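Local coordinates for protein hemoglobin subunit beta (Isurus oxyrinchus, PDB 3MKB) that carries haem and, as the beta subunit of a shark haemoglobin tetramer, probably binds oxygen reversibly for its storage and transport, at residues 26-31 with 94-99. Sequence-based numbering, arbitrary orientation.
Sequences KALERM and HLLTDS
Ser-99 and Ala-27 meet where segments 26-31 and 94-99 of helices 20-34 and 93-108, the B and G helices of the globin fold, come nearest. The two segment axes approach to 8.4 Å and run at 123° to each other. The small size of both residues is consistent with this approach: Ser-99 CB lies 3.3 Å from Ala-27 O and 4.0 Å from Ala-27 CB, so each residue packs against the other's backbone as well as its side chain.

No hydrogen bond joins the two segments. The Ser-99 hydroxyl is turned back on its own helix, where OG donates to Leu-95 O at 2.7 Å, nearly in line with the carbonyl bond. The oxygen also touches aliphatic carbon of the other helix, Met-31 CB lying 3.5 Å from Ser-99 OG.

Apolar packing continues from here toward the haem. With CG anti to the backbone N (chi1 179°) and chi2 also extended, Met-31 reaches the backbone of 94-99: CG lies over the carbonyl of Leu-95, and SD is 3.6 Å from Leu-96 N and close to Leu-96 CB. Beyond it the Leu-28 and Leu-96 side chains cross at a slant, touching through Leu-28 CD2 and Leu-96 CD1 at 3.8 Å. Leu-96 belongs to the haem pocket and touches the porphyrin, while Leu-28 also packs on His-53 of helix 50-65.

At the other end Arg-30 lends only its aliphatic stem, CD lying loosely beside Ser-99. Its guanidinium forms a salt bridge with Glu-103 and hydrogen bonds to the backbone O of Phe-116 and to His-121 ND1 of a neighbouring alpha subunit.

The helix crossing is therefore held by van der Waals packing, its buried hydroxyl satisfied within one helix, and lies between a polar contact with the alpha subunit and the haem pocket.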
loop_
_atom_site.group_PDB
_atom_site.type_symbol
_atom_site.label_atom_id
_atom_site.label_comp_id
_atom_site.label_asym_id
_atom_site.label_seq_id
_atom_site.Cartn_x
_atom_site.Cartn_y
_atom_site.Cartn_z
ATOM N N LYS B 26 -16.282 -19.277 2.894
ATOM C CA LYS B 26 -15.206 -19.184 3.908
ATOM C C LYS B 26 -14.340 -17.969 3.712
ATOM O O LYS B 26 -13.945 -17.359 4.691
ATOM C CB LYS B 26 -14.305 -20.414 3.904
ATOM C CG LYS B 26 -15.047 -21.717 4.052
ATOM C CD LYS B 26 -14.104 -22.897 3.908
ATOM C CE LYS B 26 -14.885 -24.201 3.753
ATOM N NZ LYS B 26 -13.988 -25.402 3.598
ATOM N N ALA B 27 -14.017 -17.617 2.454
ATOM C CA ALA B 27 -13.158 -16.406 2.242
ATOM C C ALA B 27 -13.826 -15.107 2.749
ATOM O O ALA B 27 -13.185 -14.268 3.378
ATOM C CB ALA B 27 -12.737 -16.244 0.785
ATOM N N LEU B 28 -15.103 -14.941 2.403
ATOM C CA LEU B 28 -15.909 -13.836 2.865
ATOM C C LEU B 28 -15.941 -13.779 4.405
ATOM O O LEU B 28 -15.752 -12.687 5.016
ATOM C CB LEU B 28 -17.331 -14.003 2.282
ATOM C CG LEU B 28 -18.167 -12.897 1.665
ATOM C CD1 LEU B 28 -19.404 -12.570 2.549
ATOM C CD2 LEU B 28 -17.428 -11.605 1.213
ATOM N N GLU B 29 -16.209 -14.940 5.016
ATOM C CA GLU B 29 -16.302 -15.075 6.481
ATOM C C GLU B 29 -14.977 -14.707 7.136
ATOM O O GLU B 29 -14.925 -13.959 8.143
ATOM C CB GLU B 29 -16.765 -16.503 6.891
ATOM C CG GLU B 29 -18.269 -16.724 6.596
ATOM C CD GLU B 29 -18.739 -18.193 6.726
ATOM O OE1 GLU B 29 -17.891 -19.138 6.765
ATOM O OE2 GLU B 29 -19.974 -18.375 6.726
ATOM N N ARG B 30 -13.897 -15.201 6.541
ATOM C CA ARG B 30 -12.576 -14.864 6.980
ATOM C C ARG B 30 -12.289 -13.392 6.902
ATOM O O ARG B 30 -11.740 -12.792 7.861
ATOM C CB ARG B 30 -11.529 -15.645 6.158
ATOM C CG ARG B 30 -10.047 -15.371 6.555
ATOM C CD ARG B 30 -9.091 -16.317 5.708
ATOM N NE ARG B 30 -9.440 -17.716 5.930
ATOM C CZ ARG B 30 -8.947 -18.462 6.924
ATOM N NH1 ARG B 30 -8.065 -17.943 7.778
ATOM N NH2 ARG B 30 -9.335 -19.729 7.066
ATOM N N MET B 31 -12.628 -12.800 5.758
ATOM C CA MET B 31 -12.357 -11.373 5.529
ATOM C C MET B 31 -13.074 -10.546 6.604
ATOM O O MET B 31 -12.516 -9.604 7.124
ATOM C CB MET B 31 -12.823 -10.957 4.144
ATOM C CG MET B 31 -12.590 -9.460 3.818
ATOM S SD MET B 31 -13.544 -8.984 2.363
ATOM C CE MET B 31 -15.229 -9.239 2.951
ATOM N N HIS B 94 -8.912 -6.298 -2.636
ATOM C CA HIS B 94 -7.884 -7.307 -2.401
ATOM C C HIS B 94 -8.002 -7.994 -1.034
ATOM O O HIS B 94 -7.360 -8.975 -0.795
ATOM C CB HIS B 94 -6.462 -6.696 -2.576
ATOM C CG HIS B 94 -5.983 -5.933 -1.374
ATOM N ND1 HIS B 94 -5.235 -6.510 -0.369
ATOM C CD2 HIS B 94 -6.192 -4.650 -0.989
ATOM C CE1 HIS B 94 -4.995 -5.615 0.578
ATOM N NE2 HIS B 94 -5.580 -4.485 0.231
ATOM N N LEU B 95 -8.705 -7.392 -0.080
ATOM C CA LEU B 95 -8.932 -8.060 1.207
ATOM C C LEU B 95 -9.793 -9.306 0.978
ATOM O O LEU B 95 -9.600 -10.321 1.603
ATOM C CB LEU B 95 -9.608 -7.094 2.178
ATOM C CG LEU B 95 -8.805 -5.810 2.379
ATOM C CD1 LEU B 95 -9.520 -4.824 3.414
ATOM C CD2 LEU B 95 -7.416 -6.173 2.857
ATOM N N LEU B 96 -10.748 -9.208 0.072
ATOM C CA LEU B 96 -11.514 -10.357 -0.354
ATOM C C LEU B 96 -10.667 -11.365 -1.094
ATOM O O LEU B 96 -10.645 -12.497 -0.744
ATOM C CB LEU B 96 -12.698 -9.955 -1.220
ATOM C CG LEU B 96 -13.564 -11.134 -1.642
ATOM C CD1 LEU B 96 -14.009 -11.928 -0.438
ATOM C CD2 LEU B 96 -14.765 -10.680 -2.453
ATOM N N THR B 97 -9.974 -10.932 -2.135
ATOM C CA THR B 97 -9.190 -11.869 -2.945
ATOM C C THR B 97 -8.038 -12.465 -2.135
ATOM O O THR B 97 -7.746 -13.599 -2.285
ATOM C CB THR B 97 -8.695 -11.247 -4.236
ATOM O OG1 THR B 97 -7.807 -10.156 -3.935
ATOM C CG2 THR B 97 -9.889 -10.772 -5.131
ATOM N N ASP B 98 -7.412 -11.705 -1.248
ATOM C CA ASP B 98 -6.341 -12.276 -0.371
ATOM C C ASP B 98 -6.901 -13.374 0.548
ATOM O O ASP B 98 -6.223 -14.352 0.852
ATOM C CB ASP B 98 -5.638 -11.188 0.472
ATOM C CG ASP B 98 -4.710 -10.296 -0.371
ATOM O OD1 ASP B 98 -4.269 -10.710 -1.486
ATOM O OD2 ASP B 98 -4.444 -9.155 0.061
ATOM N N SER B 99 -8.141 -13.223 0.987
ATOM C CA SER B 99 -8.763 -14.252 1.808
ATOM C C SER B 99 -9.052 -15.491 0.990
ATOM O O SER B 99 -9.027 -16.555 1.501
ATOM C CB SER B 99 -10.085 -13.747 2.386
ATOM O OG SER B 99 -9.907 -12.540 3.080
#